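PDB 3R44: fatty acyl CoA synthetase FADD13 (FATTY-ACYL-CoA SYNTHETASE) from Mycobacterium tuberculosis, which belongs to the ANL superfamily of AMP-binding enzymes, as a member of the fatty acyl-CoA synthetase group. Local coordinates for residues A[22-35]-A[43-55]. Residues are numbered along the deposited sequence; the frame is centred on the assembly and turned at random.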
loop_
_atom_site.group_PDB
_atom_site.type_symbol
_atom_site.label_atom_id
_atom_site.label_comp_id
_atom_site.label_asym_id
_atom_site.label_seq_id
_atom_site.Cartn_x
_atom_site.Cartn_y
_atom_site.Cartn_z
ATOM N N LEU A 22 -2.927 22.055 3.427
ATOM C CA LEU A 22 -2.335 22.491 2.182
ATOM C C LEU A 22 -2.313 24.015 2.094
ATOM O O LEU A 22 -1.320 24.606 1.615
ATOM C CB LEU A 22 -3.100 21.914 0.992
ATOM C CG LEU A 22 -2.700 22.366 -0.409
ATOM C CD1 LEU A 22 -1.171 21.885 -0.681
ATOM C CD2 LEU A 22 -3.645 21.922 -1.567
ATOM N N ARG A 23 -3.405 24.646 2.472
ATOM C CA ARG A 23 -3.461 26.114 2.454
ATOM C C ARG A 23 -2.382 26.719 3.353
ATOM O O ARG A 23 -1.768 27.715 3.014
ATOM C CB ARG A 23 -4.849 26.629 2.817
ATOM C CG ARG A 23 -4.947 28.086 2.674
ATOM C CD ARG A 23 -6.024 28.626 3.547
ATOM N NE ARG A 23 -6.309 30.029 3.188
ATOM C CZ ARG A 23 -5.853 31.088 3.844
ATOM N NH1 ARG A 23 -5.065 30.937 4.919
ATOM N NH2 ARG A 23 -6.204 32.312 3.432
ATOM N N GLN A 24 -2.137 26.092 4.484
ATOM C CA GLN A 24 -1.118 26.563 5.418
ATOM C C GLN A 24 0.272 26.380 4.817
ATOM O O GLN A 24 1.102 27.279 4.926
ATOM C CB GLN A 24 -1.252 25.874 6.744
ATOM C CG GLN A 24 -2.485 26.318 7.502
ATOM C CD GLN A 24 -2.720 25.550 8.771
ATOM O OE1 GLN A 24 -2.326 24.406 8.894
ATOM N NE2 GLN A 24 -3.379 26.189 9.735
ATOM N N ARG A 25 0.496 25.283 4.083
ATOM C CA ARG A 25 1.815 25.095 3.396
ATOM C C ARG A 25 1.953 26.146 2.311
ATOM O O ARG A 25 3.019 26.738 2.148
ATOM C CB ARG A 25 1.993 23.686 2.879
ATOM C CG ARG A 25 3.243 23.492 2.027
ATOM C CD ARG A 25 4.557 23.911 2.630
ATOM N NE ARG A 25 4.875 23.156 3.803
ATOM C CZ ARG A 25 5.833 23.466 4.639
ATOM N NH1 ARG A 25 6.555 24.545 4.432
ATOM N NH2 ARG A 25 6.060 22.707 5.697
ATOM N N ALA A 26 0.824 26.498 1.671
ATOM C CA ALA A 26 0.852 27.528 0.670
ATOM C C ALA A 26 1.056 28.926 1.288
ATOM O O ALA A 26 1.338 29.875 0.586
ATOM C CB ALA A 26 -0.384 27.526 -0.195
ATOM N N THR A 27 0.878 29.053 2.579
ATOM C CA THR A 27 1.142 30.331 3.258
ATOM C C THR A 27 2.623 30.429 3.773
ATOM O O THR A 27 3.234 31.489 3.740
ATOM C CB THR A 27 0.082 30.529 4.384
ATOM O OG1 THR A 27 -1.248 30.391 3.853
ATOM C CG2 THR A 27 0.198 31.890 5.108
ATOM N N VAL A 28 3.162 29.345 4.310
ATOM C CA VAL A 28 4.562 29.301 4.761
ATOM C C VAL A 28 5.484 29.397 3.558
ATOM O O VAL A 28 6.522 30.076 3.598
ATOM C CB VAL A 28 4.843 27.961 5.472
ATOM C CG1 VAL A 28 6.278 27.860 5.937
ATOM C CG2 VAL A 28 3.903 27.764 6.657
ATOM N N SER A 29 5.115 28.692 2.485
ATOM C CA SER A 29 6.022 28.446 1.360
ATOM C C SER A 29 5.300 28.573 0.051
ATOM O O SER A 29 5.284 27.612 -0.666
ATOM C CB SER A 29 6.520 26.996 1.369
ATOM O OG SER A 29 6.916 26.585 2.633
ATOM N N PRO A 30 4.735 29.730 -0.271
ATOM C CA PRO A 30 3.854 29.847 -1.430
ATOM C C PRO A 30 4.561 29.583 -2.741
ATOM O O PRO A 30 3.965 29.073 -3.688
ATOM C CB PRO A 30 3.381 31.315 -1.386
ATOM C CG PRO A 30 4.210 31.991 -0.417
ATOM C CD PRO A 30 4.684 30.946 0.552
ATOM N N ARG A 31 5.840 29.942 -2.793
ATOM C CA ARG A 31 6.572 29.858 -4.055
ATOM C C ARG A 31 7.447 28.625 -4.159
ATOM O O ARG A 31 8.157 28.422 -5.148
ATOM C CB ARG A 31 7.338 31.183 -4.278
ATOM C CG ARG A 31 6.341 32.427 -4.257
ATOM C CD ARG A 31 5.440 32.208 -5.484
ATOM N NE ARG A 31 4.331 33.113 -5.761
ATOM C CZ ARG A 31 4.332 34.055 -6.712
ATOM N NH1 ARG A 31 5.419 34.303 -7.478
ATOM N NH2 ARG A 31 3.232 34.787 -6.888
ATOM N N LEU A 32 7.394 27.782 -3.154
ATOM C CA LEU A 32 8.084 26.531 -3.210
ATOM C C LEU A 32 7.421 25.597 -4.199
ATOM O O LEU A 32 6.193 25.492 -4.225
ATOM C CB LEU A 32 8.080 25.884 -1.822
ATOM C CG LEU A 32 8.616 24.464 -1.728
ATOM C CD1 LEU A 32 10.132 24.376 -2.122
ATOM C CD2 LEU A 32 8.413 23.989 -0.296
ATOM N N GLN A 33 8.197 24.957 -5.080
ATOM C CA GLN A 33 7.591 23.955 -5.957
ATOM C C GLN A 33 6.870 22.813 -5.233
ATOM O O GLN A 33 7.408 22.200 -4.262
ATOM C CB GLN A 33 8.581 23.392 -6.947
ATOM C CG GLN A 33 9.191 24.426 -7.892
ATOM C CD GLN A 33 9.954 23.709 -8.977
ATOM O OE1 GLN A 33 10.890 23.004 -8.710
ATOM N NE2 GLN A 33 9.462 23.796 -10.183
ATOM N N ALA A 34 5.626 22.572 -5.638
ATOM C CA ALA A 34 4.796 21.522 -5.014
ATOM C C ALA A 34 4.694 20.251 -5.839
ATOM O O ALA A 34 4.661 19.138 -5.305
ATOM C CB ALA A 34 3.367 22.076 -4.713
ATOM N N TYR A 35 4.642 20.432 -7.152
ATOM C CA TYR A 35 4.328 19.322 -8.106
ATOM C C TYR A 35 4.994 19.579 -9.415
ATOM O O TYR A 35 4.777 20.618 -9.975
ATOM C CB TYR A 35 2.812 19.189 -8.258
ATOM C CG TYR A 35 2.376 17.901 -8.915
ATOM C CD1 TYR A 35 1.948 16.830 -8.136
ATOM C CD2 TYR A 35 2.391 17.751 -10.289
ATOM C CE1 TYR A 35 1.590 15.654 -8.694
ATOM C CE2 TYR A 35 2.003 16.531 -10.886
ATOM C CZ TYR A 35 1.600 15.503 -10.047
ATOM O OH TYR A 35 1.172 14.300 -10.540
ATOM N N ARG A 43 4.672 22.308 -13.659
ATOM C CA ARG A 43 5.642 22.750 -12.637
ATOM C C ARG A 43 4.897 23.773 -11.776
ATOM O O ARG A 43 4.792 24.934 -12.144
ATOM C CB ARG A 43 6.929 23.345 -13.233
ATOM C CG ARG A 43 8.024 23.748 -12.206
ATOM C CD ARG A 43 9.386 24.236 -12.908
ATOM N NE ARG A 43 9.911 23.182 -13.777
ATOM C CZ ARG A 43 10.730 22.190 -13.406
ATOM N NH1 ARG A 43 11.203 22.058 -12.142
ATOM N NH2 ARG A 43 11.042 21.285 -14.319
ATOM N N MET A 44 4.334 23.339 -10.661
ATOM C CA MET A 44 3.422 24.196 -9.897
ATOM C C MET A 44 3.941 24.450 -8.518
ATOM O O MET A 44 4.464 23.542 -7.915
ATOM C CB MET A 44 2.079 23.545 -9.803
ATOM C CG MET A 44 1.357 23.625 -11.140
ATOM S SD MET A 44 -0.150 22.686 -11.066
ATOM C CE MET A 44 -1.075 23.421 -9.717
ATOM N N THR A 45 3.773 25.686 -8.035
ATOM C CA THR A 45 4.126 26.037 -6.674
ATOM C C THR A 45 3.018 25.650 -5.698
ATOM O O THR A 45 1.921 25.293 -6.082
ATOM C CB THR A 45 4.321 27.510 -6.521
ATOM O OG1 THR A 45 3.080 28.129 -6.853
ATOM C CG2 THR A 45 5.453 28.060 -7.466
ATOM N N TYR A 46 3.331 25.704 -4.414
ATOM C CA TYR A 46 2.303 25.424 -3.386
ATOM C C TYR A 46 1.105 26.366 -3.496
ATOM O O TYR A 46 -0.048 25.942 -3.375
ATOM C CB TYR A 46 2.872 25.369 -1.965
ATOM C CG TYR A 46 3.321 23.988 -1.668
ATOM C CD1 TYR A 46 4.675 23.641 -1.720
ATOM C CD2 TYR A 46 2.404 23.004 -1.382
ATOM C CE1 TYR A 46 5.079 22.349 -1.482
ATOM C CE2 TYR A 46 2.777 21.714 -1.167
ATOM C CZ TYR A 46 4.117 21.363 -1.214
ATOM O OH TYR A 46 4.433 20.018 -0.963
ATOM N N ALA A 47 1.362 27.641 -3.747
ATOM C CA ALA A 47 0.236 28.588 -3.945
ATOM C C ALA A 47 -0.640 28.156 -5.144
ATOM O O ALA A 47 -1.883 28.187 -5.067
ATOM C CB ALA A 47 0.735 30.035 -4.118
ATOM N N GLN A 48 -0.016 27.722 -6.236
ATOM C CA GLN A 48 -0.811 27.234 -7.398
ATOM C C GLN A 48 -1.556 25.944 -7.106
ATOM O O GLN A 48 -2.716 25.774 -7.523
ATOM C CB GLN A 48 0.029 27.053 -8.652
ATOM C CG GLN A 48 0.708 28.340 -9.066
ATOM C CD GLN A 48 1.732 28.136 -10.167
ATOM O OE1 GLN A 48 2.656 27.297 -10.072
ATOM N NE2 GLN A 48 1.602 28.929 -11.209
ATOM N N MET A 49 -0.918 25.054 -6.355
ATOM C CA MET A 49 -1.564 23.821 -6.054
ATOM C C MET A 49 -2.806 24.097 -5.163
ATOM O O MET A 49 -3.864 23.480 -5.360
ATOM C CB MET A 49 -0.617 22.879 -5.330
ATOM C CG MET A 49 -1.242 21.510 -5.198
ATOM S SD MET A 49 0.037 20.272 -5.092
ATOM C CE MET A 49 0.138 20.164 -3.338
ATOM N N ASN A 50 -2.644 24.954 -4.146
ATOM C CA ASN A 50 -3.761 25.310 -3.285
ATOM C C ASN A 50 -4.904 25.926 -4.133
ATOM O O ASN A 50 -6.094 25.583 -3.961
ATOM C CB ASN A 50 -3.375 26.256 -2.134
ATOM C CG ASN A 50 -4.495 26.436 -1.160
ATOM O OD1 ASN A 50 -4.955 25.455 -0.542
ATOM N ND2 ASN A 50 -5.054 27.633 -1.113
ATOM N N ALA A 51 -4.560 26.809 -5.078
ATOM C CA ALA A 51 -5.567 27.418 -5.956
ATOM C C ALA A 51 -6.270 26.385 -6.826
ATOM O O ALA A 51 -7.467 26.406 -6.975
ATOM C CB ALA A 51 -4.952 28.504 -6.809
ATOM N N LEU A 52 -5.556 25.401 -7.318
ATOM C CA LEU A 52 -6.214 24.373 -8.107
ATOM C C LEU A 52 -7.099 23.478 -7.217
ATOM O O LEU A 52 -8.150 23.024 -7.659
ATOM C CB LEU A 52 -5.204 23.474 -8.799
ATOM C CG LEU A 52 -5.736 22.382 -9.700
ATOM C CD1 LEU A 52 -6.644 22.918 -10.776
ATOM C CD2 LEU A 52 -4.536 21.695 -10.419
ATOM N N ALA A 53 -6.647 23.157 -6.007
ATOM C CA ALA A 53 -7.528 22.458 -5.062
ATOM C C ALA A 53 -8.838 23.215 -4.824
ATOM O O ALA A 53 -9.918 22.609 -4.736
ATOM C CB ALA A 53 -6.782 22.174 -3.714
ATOM N N ASN A 54 -8.760 24.546 -4.747
ATOM C CA ASN A 54 -9.945 25.362 -4.592
ATOM C C ASN A 54 -10.852 25.267 -5.801
ATOM O O ASN A 54 -12.069 25.179 -5.661
ATOM C CB ASN A 54 -9.599 26.824 -4.336
ATOM C CG ASN A 54 -9.037 27.040 -2.943
ATOM O OD1 ASN A 54 -9.117 26.154 -2.121
ATOM N ND2 ASN A 54 -8.387 28.186 -2.710
ATOM N N ARG A 55 -10.260 25.338 -6.977
ATOM C CA ARG A 55 -11.035 25.099 -8.219
ATOM C C ARG A 55 -11.689 23.699 -8.263
ATOM O O ARG A 55 -12.845 23.586 -8.665
ATOM C CB ARG A 55 -10.169 25.354 -9.457
ATOM C CG ARG A 55 -9.799 26.842 -9.625
ATOM C CD ARG A 55 -9.329 27.215 -11.014
ATOM N NE ARG A 55 -8.030 27.846 -10.836
ATOM C CZ ARG A 55 -7.753 29.151 -10.830
ATOM N NH1 ARG A 55 -8.671 30.073 -11.128
ATOM N NH2 ARG A 55 -6.491 29.526 -10.576
HETATM O O HOH W 1 3.113 18.569 -3.028
#
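Leu22 sits as a knob in a hole formed by Tyr46, Met49, Asn50 and Ala53, where two nearly antiparallel helices pack beside the beta hairpin of strands 33-37 and 42-45, which has a classic bulge and lies at one edge of the large mixed sheet. With CG anti to the backbone N (chi1 175°) and chi2 at 63°, CD1 meets the edge of the Tyr46 ring and CD2 meets Ala53 CB. The contact of Leu22 CD1 with Met49 CE is tight, at 3.4 Å. Next, the CB of Arg23 lies near Asn50 OD1; that amide is held by Lys90 and Glu162. Arg25 CG, set by chi1 of 173°, lies over one face of the Tyr46 ring, 3.6 Å from its centroid; beyond it the chain bends at chi2 and chi3. Its guanidinium bonds to Ser29 OG and to carbonyls of Ala233 and Met234. Ala26 CB packs on Tyr46 O, Ala47 CA and Asn50 CB. From the type I turn Ser29-Leu32, Pro30 O accepts from Ala47 N and Leu32 O from Tyr46 N (2.9 Å), so the start of that helix is tied to the loop. Thr45 caps it in a capping box with Gln48. In the bulge, Ala34 N and Tyr35 N both donate to Met44 O, while Met44 N returns a bond to Tyr35 O. Ala34 CB covers the other face of the Tyr46 ring, 3.4 Å from the centroid. Tyr46 OH bonds to Val237 O, and one water donates to both Tyr46 OH and Ala34 O, at 2.8 Å each.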